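Local atomic coordinates of pfam DUF1093 family protein (Bacillus subtilis, PDB entry 3NPP), a protein that is of unknown function but belongs to the DUF1093 family and, carrying a signal sequence in its full-length form, is probably exported. Residues A[11-16]-A[76-81]; A[33-36]-A[40-43]; A[46-51]-A[68-73]; A[73-76]-A[82-85]. One frame throughout, in Å; residues are numbered along the deposited sequence.

Contact 1: residues A[11-16]-A[76-81]; sequences DVYVQI and EDMPDS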
loop_
_atom_site.group_PDB
_atom_site.type_symbol
_atom_site.label_atom_id
_atom_site.label_comp_id
_atom_site.label_asym_id
_atom_site.label_seq_id
_atom_site.Cartn_x
_atom_site.Cartn_y
_atom_site.Cartn_z
ATOM N N ASP A 11 7.710 2.524 -9.625
ATOM C CA ASP A 11 7.907 1.378 -10.526
ATOM C C ASP A 11 9.374 1.128 -10.565
ATOM O O ASP A 11 10.121 2.012 -10.969
ATOM C CB ASP A 11 7.386 1.678 -11.914
ATOM C CG ASP A 11 5.874 1.730 -11.954
ATOM O OD1 ASP A 11 5.229 0.668 -12.083
ATOM O OD2 ASP A 11 5.314 2.827 -11.814
ATOM N N VAL A 12 9.790 -0.075 -10.160
ATOM C CA VAL A 12 11.195 -0.402 -10.039
ATOM C C VAL A 12 11.559 -1.352 -11.183
ATOM O O VAL A 12 10.962 -2.402 -11.336
ATOM C CB VAL A 12 11.493 -1.025 -8.664
ATOM C CG1 VAL A 12 13.001 -1.362 -8.542
ATOM C CG2 VAL A 12 11.057 -0.049 -7.539
ATOM N N TYR A 13 12.530 -0.964 -11.980
ATOM C CA TYR A 13 12.975 -1.728 -13.145
ATOM C C TYR A 13 14.199 -2.566 -12.763
ATOM O O TYR A 13 15.128 -2.062 -12.112
ATOM C CB TYR A 13 13.316 -0.780 -14.282
ATOM C CG TYR A 13 12.080 -0.040 -14.783
ATOM C CD1 TYR A 13 11.644 1.134 -14.150
ATOM C CD2 TYR A 13 11.306 -0.548 -15.866
ATOM C CE1 TYR A 13 10.519 1.802 -14.577
ATOM C CE2 TYR A 13 10.164 0.132 -16.304
ATOM C CZ TYR A 13 9.776 1.304 -15.657
ATOM O OH TYR A 13 8.655 2.007 -16.080
ATOM N N VAL A 14 14.172 -3.841 -13.132
ATOM C CA VAL A 14 15.213 -4.799 -12.770
ATOM C C VAL A 14 15.539 -5.694 -13.955
ATOM O O VAL A 14 14.723 -5.819 -14.904
ATOM C CB VAL A 14 14.762 -5.697 -11.581
ATOM C CG1 VAL A 14 14.540 -4.861 -10.338
ATOM C CG2 VAL A 14 13.535 -6.526 -11.940
ATOM N N GLN A 15 16.723 -6.306 -13.908
ATOM C CA GLN A 15 17.038 -7.424 -14.778
ATOM C C GLN A 15 17.139 -8.675 -13.938
ATOM O O GLN A 15 17.743 -8.649 -12.868
ATOM C CB GLN A 15 18.354 -7.188 -15.557
ATOM C CG GLN A 15 18.596 -8.265 -16.621
ATOM C CD GLN A 15 19.781 -7.987 -17.514
ATOM O OE1 GLN A 15 20.729 -7.330 -17.124
ATOM N NE2 GLN A 15 19.722 -8.504 -18.729
ATOM N N ILE A 16 16.623 -9.792 -14.451
ATOM C CA ILE A 16 16.699 -11.073 -13.751
ATOM C C ILE A 16 18.135 -11.615 -13.948
ATOM O O ILE A 16 18.402 -12.437 -14.842
ATOM C CB ILE A 16 15.587 -12.079 -14.220
ATOM C CG1 ILE A 16 14.190 -11.444 -14.168
ATOM C CG2 ILE A 16 15.571 -13.362 -13.330
ATOM C CD1 ILE A 16 13.814 -10.802 -12.824
ATOM N N GLU A 76 14.458 -1.486 -24.411
ATOM C CA GLU A 76 14.277 -0.246 -25.172
ATOM C C GLU A 76 13.074 0.619 -24.767
ATOM O O GLU A 76 13.030 1.785 -25.146
ATOM C CB GLU A 76 14.248 -0.525 -26.685
ATOM C CG GLU A 76 13.043 -1.334 -27.238
ATOM C CD GLU A 76 13.205 -2.846 -27.139
ATOM O OE1 GLU A 76 14.195 -3.333 -26.498
ATOM O OE2 GLU A 76 12.327 -3.538 -27.683
ATOM N N ASP A 77 12.136 0.069 -23.977
ATOM C CA ASP A 77 10.981 0.799 -23.506
ATOM C C ASP A 77 11.079 1.234 -22.057
ATOM O O ASP A 77 10.173 1.873 -21.582
ATOM C CB ASP A 77 9.713 -0.050 -23.662
ATOM C CG ASP A 77 9.577 -0.612 -25.038
ATOM O OD1 ASP A 77 9.766 0.165 -26.015
ATOM O OD2 ASP A 77 9.345 -1.839 -25.150
HETATM N N MSE A 78 12.175 0.912 -21.365
HETATM C CA MSE A 78 12.367 1.357 -19.997
HETATM C C MSE A 78 12.743 2.836 -20.023
HETATM O O MSE A 78 13.259 3.343 -21.070
HETATM C CB MSE A 78 13.468 0.552 -19.324
HETATM C CG MSE A 78 13.152 -0.936 -19.237
HETATM SE SE MSE A 78 14.390 -1.939 -18.177
HETATM C CE MSE A 78 16.115 -1.337 -18.897
ATOM N N PRO A 79 12.599 3.527 -18.882
ATOM C CA PRO A 79 13.092 4.914 -18.815
ATOM C C PRO A 79 14.573 5.081 -19.243
ATOM O O PRO A 79 15.395 4.190 -18.980
ATOM C CB PRO A 79 12.947 5.251 -17.351
ATOM C CG PRO A 79 11.782 4.432 -16.903
ATOM C CD PRO A 79 11.895 3.142 -17.641
ATOM N N ASP A 80 14.889 6.206 -19.877
ATOM C CA ASP A 80 16.226 6.415 -20.477
ATOM C C ASP A 80 17.354 6.270 -19.479
ATOM O O ASP A 80 18.325 5.552 -19.754
ATOM C CB ASP A 80 16.343 7.808 -21.154
ATOM C CG ASP A 80 15.829 7.828 -22.601
ATOM O OD1 ASP A 80 15.071 6.903 -22.999
ATOM O OD2 ASP A 80 16.200 8.799 -23.351
ATOM N N SER A 81 17.218 6.907 -18.310
ATOM C CA SER A 81 18.250 6.790 -17.255
ATOM C C SER A 81 18.326 5.404 -16.636
ATOM O O SER A 81 19.402 4.999 -16.204
ATOM C CB SER A 81 18.105 7.842 -16.158
ATOM O OG SER A 81 18.181 9.172 -16.673
#

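Contact 2: residues A[33-36]-A[40-43]; sequences DGYN and KKEE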
loop_
_atom_site.group_PDB
_atom_site.type_symbol
_atom_site.label_atom_id
_atom_site.label_comp_id
_atom_site.label_asym_id
_atom_site.label_seq_id
_atom_site.Cartn_x
_atom_site.Cartn_y
_atom_site.Cartn_z
ATOM N N ASP A 33 18.671 -5.617 -7.284
ATOM C CA ASP A 33 18.870 -4.179 -7.343
ATOM C C ASP A 33 18.236 -3.657 -8.590
ATOM O O ASP A 33 18.323 -4.287 -9.633
ATOM C CB ASP A 33 20.357 -3.805 -7.330
ATOM C CG ASP A 33 21.014 -4.075 -5.991
ATOM O OD1 ASP A 33 20.320 -4.125 -4.937
ATOM O OD2 ASP A 33 22.236 -4.225 -6.001
ATOM N N GLY A 34 17.633 -2.484 -8.499
ATOM C CA GLY A 34 16.912 -1.899 -9.629
ATOM C C GLY A 34 16.890 -0.400 -9.563
ATOM O O GLY A 34 17.592 0.192 -8.750
ATOM N N TYR A 35 16.125 0.213 -10.455
ATOM C CA TYR A 35 16.037 1.658 -10.526
ATOM C C TYR A 35 14.592 2.048 -10.671
ATOM O O TYR A 35 13.854 1.398 -11.425
ATOM C CB TYR A 35 16.920 2.193 -11.679
ATOM C CG TYR A 35 18.405 1.897 -11.422
ATOM C CD1 TYR A 35 18.962 0.666 -11.782
ATOM C CD2 TYR A 35 19.209 2.792 -10.697
ATOM C CE1 TYR A 35 20.294 0.344 -11.472
ATOM C CE2 TYR A 35 20.572 2.489 -10.404
ATOM C CZ TYR A 35 21.085 1.257 -10.791
ATOM O OH TYR A 35 22.381 0.916 -10.514
ATOM N N ASN A 36 14.163 3.097 -9.963
ATOM C CA ASN A 36 12.796 3.587 -10.129
ATOM C C ASN A 36 12.690 4.446 -11.382
ATOM O O ASN A 36 13.691 4.554 -12.137
ATOM C CB ASN A 36 12.242 4.222 -8.829
ATOM C CG ASN A 36 12.741 5.651 -8.563
ATOM O OD1 ASN A 36 13.615 6.205 -9.258
ATOM N ND2 ASN A 36 12.159 6.257 -7.529
ATOM N N LYS A 40 16.461 6.412 -9.469
ATOM C CA LYS A 40 17.017 6.228 -8.133
ATOM C C LYS A 40 17.268 4.739 -7.893
ATOM O O LYS A 40 16.424 3.930 -8.222
ATOM C CB LYS A 40 16.054 6.784 -7.098
ATOM C CG LYS A 40 16.582 6.719 -5.682
ATOM C CD LYS A 40 15.837 7.659 -4.753
ATOM C CE LYS A 40 16.510 7.690 -3.386
ATOM N NZ LYS A 40 15.939 8.777 -2.548
ATOM N N LYS A 41 18.404 4.388 -7.305
ATOM C CA LYS A 41 18.729 2.972 -6.997
ATOM C C LYS A 41 17.820 2.426 -5.881
ATOM O O LYS A 41 17.542 3.133 -4.906
ATOM C CB LYS A 41 20.219 2.807 -6.600
ATOM C CG LYS A 41 20.759 1.354 -6.744
ATOM C CD LYS A 41 22.325 1.341 -6.686
ATOM C CE LYS A 41 22.924 -0.064 -7.003
ATOM N NZ LYS A 41 24.417 0.002 -7.184
ATOM N N GLU A 42 17.335 1.188 -6.069
ATOM C CA GLU A 42 16.401 0.513 -5.138
ATOM C C GLU A 42 16.760 -0.965 -4.977
ATOM O O GLU A 42 17.374 -1.541 -5.843
ATOM C CB GLU A 42 14.948 0.552 -5.659
ATOM C CG GLU A 42 14.471 1.821 -6.277
ATOM C CD GLU A 42 14.332 2.982 -5.306
ATOM O OE1 GLU A 42 14.619 2.848 -4.078
ATOM O OE2 GLU A 42 13.869 4.033 -5.779
ATOM N N GLU A 43 16.322 -1.573 -3.893
ATOM C CA GLU A 43 16.337 -3.029 -3.745
ATOM C C GLU A 43 14.904 -3.463 -3.680
ATOM O O GLU A 43 14.133 -2.900 -2.928
ATOM C CB GLU A 43 17.088 -3.432 -2.479
ATOM C CG GLU A 43 17.311 -4.988 -2.327
ATOM C CD GLU A 43 17.588 -5.397 -0.874
ATOM O OE1 GLU A 43 18.749 -5.258 -0.441
ATOM O OE2 GLU A 43 16.625 -5.831 -0.164
#

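Contact 3: residues A[46-51]-A[68-73]; sequences FFAGKE and ETWEEV. With GOL (glycerol), chain C.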
loop_
_atom_site.group_PDB
_atom_site.type_symbol
_atom_site.label_atom_id
_atom_site.label_comp_id
_atom_site.label_asym_id
_atom_site.label_seq_id
_atom_site.Cartn_x
_atom_site.Cartn_y
_atom_site.Cartn_z
ATOM N N PHE A 46 10.378 -9.498 -4.604
ATOM C CA PHE A 46 9.100 -9.790 -5.167
ATOM C C PHE A 46 9.013 -11.272 -5.518
ATOM O O PHE A 46 10.044 -11.982 -5.549
ATOM C CB PHE A 46 8.859 -8.923 -6.387
ATOM C CG PHE A 46 9.822 -9.185 -7.535
ATOM C CD1 PHE A 46 11.068 -8.582 -7.565
ATOM C CD2 PHE A 46 9.467 -10.035 -8.575
ATOM C CE1 PHE A 46 11.920 -8.812 -8.604
ATOM C CE2 PHE A 46 10.331 -10.287 -9.614
ATOM C CZ PHE A 46 11.539 -9.683 -9.646
ATOM N N PHE A 47 7.794 -11.732 -5.782
ATOM C CA PHE A 47 7.531 -13.155 -6.051
ATOM C C PHE A 47 6.791 -13.300 -7.370
ATOM O O PHE A 47 5.943 -12.477 -7.683
ATOM C CB PHE A 47 6.705 -13.783 -4.935
ATOM C CG PHE A 47 7.397 -13.809 -3.619
ATOM C CD1 PHE A 47 7.436 -12.672 -2.819
ATOM C CD2 PHE A 47 7.994 -14.970 -3.153
ATOM C CE1 PHE A 47 8.083 -12.680 -1.591
ATOM C CE2 PHE A 47 8.632 -14.991 -1.927
ATOM C CZ PHE A 47 8.673 -13.838 -1.142
ATOM N N ALA A 48 7.117 -14.334 -8.143
ATOM C CA ALA A 48 6.351 -14.685 -9.334
ATOM C C ALA A 48 5.838 -16.102 -9.172
ATOM O O ALA A 48 6.452 -16.914 -8.485
ATOM C CB ALA A 48 7.226 -14.547 -10.600
ATOM N N GLY A 49 4.717 -16.408 -9.819
ATOM C CA GLY A 49 4.134 -17.752 -9.825
ATOM C C GLY A 49 4.795 -18.742 -10.764
ATOM O O GLY A 49 4.285 -19.859 -10.922
ATOM N N LYS A 50 5.895 -18.319 -11.438
ATOM C CA LYS A 50 6.759 -19.202 -12.202
ATOM C C LYS A 50 8.197 -18.676 -12.138
ATOM O O LYS A 50 8.431 -17.506 -11.743
ATOM C CB LYS A 50 6.283 -19.265 -13.669
ATOM C CG LYS A 50 6.350 -17.909 -14.444
ATOM C CD LYS A 50 5.480 -17.953 -15.705
ATOM C CE LYS A 50 5.802 -16.820 -16.690
ATOM N NZ LYS A 50 4.580 -16.416 -17.525
ATOM N N GLU A 51 9.153 -19.535 -12.515
ATOM C CA GLU A 51 10.545 -19.112 -12.665
ATOM C C GLU A 51 10.679 -18.278 -13.915
ATOM O O GLU A 51 10.233 -18.682 -14.964
ATOM C CB GLU A 51 11.492 -20.301 -12.741
ATOM C CG GLU A 51 11.597 -21.010 -11.434
ATOM C CD GLU A 51 12.423 -22.290 -11.499
ATOM O OE1 GLU A 51 13.215 -22.445 -12.462
ATOM O OE2 GLU A 51 12.268 -23.121 -10.563
ATOM N N GLU A 68 3.262 -4.615 -5.481
ATOM C CA GLU A 68 1.951 -5.140 -5.866
ATOM C C GLU A 68 1.954 -6.091 -7.029
ATOM O O GLU A 68 1.249 -7.094 -6.985
ATOM C CB GLU A 68 1.034 -3.991 -6.185
ATOM C CG GLU A 68 0.816 -3.102 -4.995
ATOM C CD GLU A 68 -0.490 -2.353 -5.044
ATOM O OE1 GLU A 68 -0.781 -1.757 -6.103
ATOM O OE2 GLU A 68 -1.177 -2.298 -4.007
ATOM N N THR A 69 2.748 -5.797 -8.067
ATOM C CA THR A 69 2.698 -6.542 -9.328
ATOM C C THR A 69 4.071 -6.579 -10.005
ATOM O O THR A 69 4.920 -5.717 -9.754
ATOM C CB THR A 69 1.699 -5.942 -10.365
ATOM O OG1 THR A 69 2.204 -4.720 -10.842
ATOM C CG2 THR A 69 0.295 -5.758 -9.814
ATOM N N TRP A 70 4.272 -7.597 -10.838
ATOM C CA TRP A 70 5.432 -7.680 -11.751
ATOM C C TRP A 70 4.935 -7.734 -13.187
ATOM O O TRP A 70 3.854 -8.244 -13.435
ATOM C CB TRP A 70 6.286 -8.900 -11.438
ATOM C CG TRP A 70 5.692 -10.203 -11.745
ATOM C CD1 TRP A 70 4.956 -10.992 -10.898
ATOM C CD2 TRP A 70 5.831 -10.941 -12.967
ATOM N NE1 TRP A 70 4.608 -12.166 -11.534
ATOM C CE2 TRP A 70 5.113 -12.153 -12.809
ATOM C CE3 TRP A 70 6.464 -10.677 -14.197
ATOM C CZ2 TRP A 70 5.023 -13.118 -13.834
ATOM C CZ3 TRP A 70 6.386 -11.648 -15.228
ATOM C CH2 TRP A 70 5.693 -12.845 -15.037
ATOM N N GLU A 71 5.750 -7.230 -14.123
ATOM C CA GLU A 71 5.409 -7.236 -15.534
ATOM C C GLU A 71 6.704 -7.271 -16.318
ATOM O O GLU A 71 7.584 -6.475 -16.057
ATOM C CB GLU A 71 4.611 -5.982 -15.906
ATOM C CG GLU A 71 4.301 -5.852 -17.396
ATOM C CD GLU A 71 3.392 -4.706 -17.735
ATOM O OE1 GLU A 71 3.405 -3.699 -17.012
ATOM O OE2 GLU A 71 2.659 -4.814 -18.744
ATOM N N GLU A 72 6.817 -8.170 -17.292
ATOM C CA GLU A 72 8.016 -8.167 -18.142
ATOM C C GLU A 72 7.927 -6.963 -19.085
ATOM O O GLU A 72 6.855 -6.699 -19.645
ATOM C CB GLU A 72 8.179 -9.453 -18.953
ATOM C CG GLU A 72 9.539 -9.472 -19.817
ATOM C CD GLU A 72 9.726 -10.690 -20.668
ATOM O OE1 GLU A 72 8.786 -11.480 -20.813
ATOM O OE2 GLU A 72 10.843 -10.855 -21.205
ATOM N N VAL A 73 9.059 -6.269 -19.258
ATOM C CA VAL A 73 9.225 -5.181 -20.259
ATOM C C VAL A 73 10.474 -5.437 -21.112
ATOM O O VAL A 73 11.278 -6.314 -20.793
ATOM C CB VAL A 73 9.317 -3.786 -19.576
ATOM C CG1 VAL A 73 8.021 -3.472 -18.783
ATOM C CG2 VAL A 73 10.549 -3.699 -18.651
HETATM C C1 GOL C . 3.366 -9.436 -7.150
HETATM O O1 GOL C . 2.333 -9.677 -6.232
HETATM C C2 GOL C . 4.662 -9.903 -6.668
HETATM O O2 GOL C . 5.649 -9.645 -7.673
HETATM C C3 GOL C . 5.085 -9.240 -5.390
HETATM O O3 GOL C . 5.595 -10.293 -4.713
HETATM O O HOH W 1 3.030 -14.571 -11.022
#

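Contact 4: residues A[73-76]-A[82-85]; sequences VKFE and VQSK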
loop_
_atom_site.group_PDB
_atom_site.type_symbol
_atom_site.label_atom_id
_atom_site.label_comp_id
_atom_site.label_asym_id
_atom_site.label_seq_id
_atom_site.Cartn_x
_atom_site.Cartn_y
_atom_site.Cartn_z
ATOM N N VAL A 73 9.059 -6.269 -19.258
ATOM C CA VAL A 73 9.225 -5.181 -20.259
ATOM C C VAL A 73 10.474 -5.437 -21.112
ATOM O O VAL A 73 11.278 -6.314 -20.793
ATOM C CB VAL A 73 9.317 -3.786 -19.576
ATOM C CG1 VAL A 73 8.021 -3.472 -18.783
ATOM C CG2 VAL A 73 10.549 -3.699 -18.651
ATOM N N LYS A 74 10.604 -4.724 -22.237
ATOM C CA LYS A 74 11.820 -4.791 -23.058
ATOM C C LYS A 74 12.718 -3.634 -22.713
ATOM O O LYS A 74 12.238 -2.588 -22.341
ATOM C CB LYS A 74 11.506 -4.754 -24.555
ATOM C CG LYS A 74 10.472 -5.760 -25.062
ATOM C CD LYS A 74 10.834 -7.202 -24.841
ATOM C CE LYS A 74 11.704 -7.730 -25.921
ATOM N NZ LYS A 74 12.060 -9.171 -25.558
ATOM N N PHE A 75 14.035 -3.826 -22.891
ATOM C CA PHE A 75 15.049 -2.852 -22.507
ATOM C C PHE A 75 14.762 -1.488 -23.121
ATOM O O PHE A 75 14.777 -0.469 -22.436
ATOM C CB PHE A 75 16.429 -3.357 -22.943
ATOM C CG PHE A 75 17.554 -2.416 -22.641
ATOM C CD1 PHE A 75 18.208 -2.465 -21.415
ATOM C CD2 PHE A 75 17.981 -1.520 -23.577
ATOM C CE1 PHE A 75 19.248 -1.594 -21.113
ATOM C CE2 PHE A 75 19.058 -0.636 -23.297
ATOM C CZ PHE A 75 19.686 -0.683 -22.071
ATOM N N GLU A 76 14.458 -1.486 -24.411
ATOM C CA GLU A 76 14.277 -0.246 -25.172
ATOM C C GLU A 76 13.074 0.619 -24.767
ATOM O O GLU A 76 13.030 1.785 -25.146
ATOM C CB GLU A 76 14.248 -0.525 -26.685
ATOM C CG GLU A 76 13.043 -1.334 -27.238
ATOM C CD GLU A 76 13.205 -2.846 -27.139
ATOM O OE1 GLU A 76 14.195 -3.333 -26.498
ATOM O OE2 GLU A 76 12.327 -3.538 -27.683
ATOM N N VAL A 82 17.227 4.668 -16.644
ATOM C CA VAL A 82 17.230 3.269 -16.221
ATOM C C VAL A 82 17.976 2.398 -17.233
ATOM O O VAL A 82 18.805 1.572 -16.834
ATOM C CB VAL A 82 15.805 2.736 -16.003
ATOM C CG1 VAL A 82 15.821 1.243 -15.723
ATOM C CG2 VAL A 82 15.139 3.510 -14.874
ATOM N N GLN A 83 17.717 2.604 -18.530
ATOM C CA GLN A 83 18.499 1.922 -19.589
ATOM C C GLN A 83 20.045 2.121 -19.433
ATOM O O GLN A 83 20.807 1.148 -19.530
ATOM C CB GLN A 83 18.083 2.394 -20.985
ATOM C CG GLN A 83 16.663 2.023 -21.431
ATOM C CD GLN A 83 16.383 2.447 -22.875
ATOM O OE1 GLN A 83 17.286 2.467 -23.699
ATOM N NE2 GLN A 83 15.133 2.786 -23.179
ATOM N N SER A 84 20.470 3.366 -19.164
ATOM C CA SER A 84 21.899 3.692 -18.912
ATOM C C SER A 84 22.505 2.959 -17.735
ATOM O O SER A 84 23.673 2.573 -17.794
ATOM C CB SER A 84 22.094 5.190 -18.675
ATOM O OG SER A 84 21.790 5.915 -19.846
ATOM N N LYS A 85 21.727 2.800 -16.671
ATOM C CA LYS A 85 22.185 2.121 -15.446
ATOM C C LYS A 85 22.115 0.596 -15.507
ATOM O O LYS A 85 22.921 -0.066 -14.888
ATOM C CB LYS A 85 21.427 2.652 -14.215
ATOM C CG LYS A 85 22.052 3.958 -13.633
ATOM C CD LYS A 85 20.993 4.920 -13.097
ATOM C CE LYS A 85 21.595 6.264 -12.635
ATOM N NZ LYS A 85 20.502 7.162 -12.088
#

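Contact 1: residues A[11-16]-A[76-81]
Tyr13 and Met78 reach each other with the same first torsion: each CG stands anti to its own carbonyl carbon, at chi1 -66° in Tyr13. For Tyr13 this sends the phenol ring off strand 9-15 toward the loop that leads into helix 80-86, where Pro79 comes from the opposite direction and meets it over one face. The evidence for a CH-pi contact is direct: Pro79 CD sits 3.6 Å from the centroid of the Tyr13 ring and 19° off its normal. The carbon lies somewhat toward the rim, which is why its closest ring atom is Tyr13 CZ, 3.4 Å from Pro79 CD. Pro79 CG follows at 3.7 Å from Tyr13 CE1, and both carbons also come near the hydroxyl oxygen.

Met78, a selenomethionine in this crystal, passes the ring in the reverse sense. Its CG touches Tyr13 CD2 at 3.9 Å, and its SE lies 5.2 Å from the ring centroid, 62° off the normal. That angle makes the Met-aromatic contact an oblique one. No hydrogen bond crosses between the two segments, so the contact is one of dispersion and CH-pi attraction. Val82 of the helix also touches Tyr13, and Met78 touches Leu86.

Pro79 occupies the N-cap position of helix 80-86. The arrangement is thus a proline-aromatic CH-pi contact at a helix start, by which the C-terminal helix is laid against strand 9-15, which also meets strand 27-35 through Tyr13 and Tyr35.

Contact 2: residues A[33-36]-A[40-43]
Gly34 and Glu42 carry the backbone pairing of this hairpin, in which strands 33-35 and 41-43 run antiparallel with a twisted angle of 138° between their directions. They form the hydrogen-bonded pair: Gly34 N donates to Glu42 O at 2.8 Å, and Glu42 N returns to Gly34 O at 2.9 Å. Asp33 with Glu43 and Tyr35 with Lys41 are the flanking non-hydrogen-bonded pairs. Toward the turn, Asn36 N donates to Lys40 O at 3.0 Å.

Among side-chain bonds, Asn36 OD1 accepts Lys40 N at 2.9 Å, the donor standing 39° out of the amide carbonyl plane. A chi1 of 79°, with CG between the backbone N and the carbonyl carbon, turns the amide back over the turn to receive it. Ser38 OG also bonds to OD1, while ND2 is held by Gln10. Glu42, bent at chi2, crosses the Asn36 side chain at a slant, but its OE1 is bonded to Gly1 N of the second subunit.

Van der Waals contact lies on the face shared by Tyr35 and Lys41, whose side chains run side by side and point the same way. Lys41 CG packs at 3.8 Å from Tyr35 CE2, and Lys41 CE reaches Tyr35 OH at 3.7 Å. Charge is a looser influence: Asp33 OD2 stays 4.9 Å from Lys41 NZ, too far for a salt bridge.

The chemistry implies a turn closed by hydrogen bonds between uncharged amide groups, while the buried carboxylate of Glu42 is engaged, in this crystal construct, by Gly1 N of the second subunit, which probably offsets its charge.

Contact 3: residues A[46-51]-A[68-73]
Trp70 turns its indole toward Ala48 and the end of strand 41-48 through chi1 69°, which places CG between the backbone N and the carbonyl carbon, while chi2 of -92° turns the ring plane roughly perpendicular to the plane of CA, CB and CG. Ala48 CB then lies over one face, 4.1 Å from the centroid of the five-membered ring and 29° off its normal, a CH-pi contact. Phe46 shares the first-torsion setting of Trp70, and its ring comes obliquely to the tryptophan stem, with Phe46 CD2 4.4 Å from Trp70 CB. At the rim of the indole, the extended Lys50 chain brings its CE to 4.3 Å from Trp70 CH2.

No direct hydrogen bond joins the segments. Instead one water accepts from Trp70 NE1 at 2.9 Å, in the indole plane, and from Gly49 N at 2.8 Å. A glycerol, probably from the crystallisation liquor, makes a second bridge: its O3 accepts from Phe47 N, O2 donates to Phe47 O, and O1 donates to Glu68 O at 2.9 Å.

Strands 41-48 and 66-73, from the two sheets, therefore meet through an aromatic side chain, with a water joining the indole N-H to a backbone N-H and a glycerol joining backbone groups.

Contact 4: residues A[73-76]-A[82-85]
Phe75 and Gln83 have the nearest CA atoms across the contact, 6.6 Å apart, where the 3-10 turn at 75-76 comes up to the side of helix 80-86. Phe75 swings its ring toward the helix with CG anti to the backbone N, at chi1 178°. Gln83 sends an extended chain across beneath the ring, and its CG lies over one ring face, 4.2 Å from the centroid of Phe75, near the ring normal though offset toward the rim, a CH-pi contact. The aliphatic stem continues the fit: Gln83 CB is 3.6 Å from Phe75 CZ, and the same CZ approaches Gln83 O to 3.3 Å. The terminal amide is inclined 53° to the ring plane, with Gln83 OE1 3.6 Å from Phe75 CE2.

The amide nitrogen is directed back to the loop. Gln83 NE2 donates to Met78 O, a hydrogen bond from the helix back to the loop before it, and it lies 3.0 Å from Glu76 O. The bond to Met78 helps hold the amide end in place.

Phe75 is also met by the ring of Tyr57, at the start of strand 57-63, and touches Lys87 just past the helix. Val82 and Lys85, neighbours of Gln83 on helix 80-86, rest on Tyr35 of strand 27-35, so the helix lies between the loop after strand 66-73 and that hairpin strand.

Contacts 1 and 4 lie side by side, their centres about 4 Å apart; they share Glu76 and both use helix 80-86. Contact 2, about 9 Å from contact 1 and 12 Å from contact 4, joins them through Tyr13 N to Tyr35 O and through Val82 and Lys85 against the 33-36 segment. Contact 3 is about 16 Å from contact 2, on the opposite side of the chain's centre, though both use strand 41-48. Along the chain, contacts 2 and 3 close in turn within the span bracketed by contact 1, while contact 4 begins where contact 3 ends, overlaps contact 1 and closes last. Together they tie the two three-stranded antiparallel sheets to each other and to the C-terminal helix.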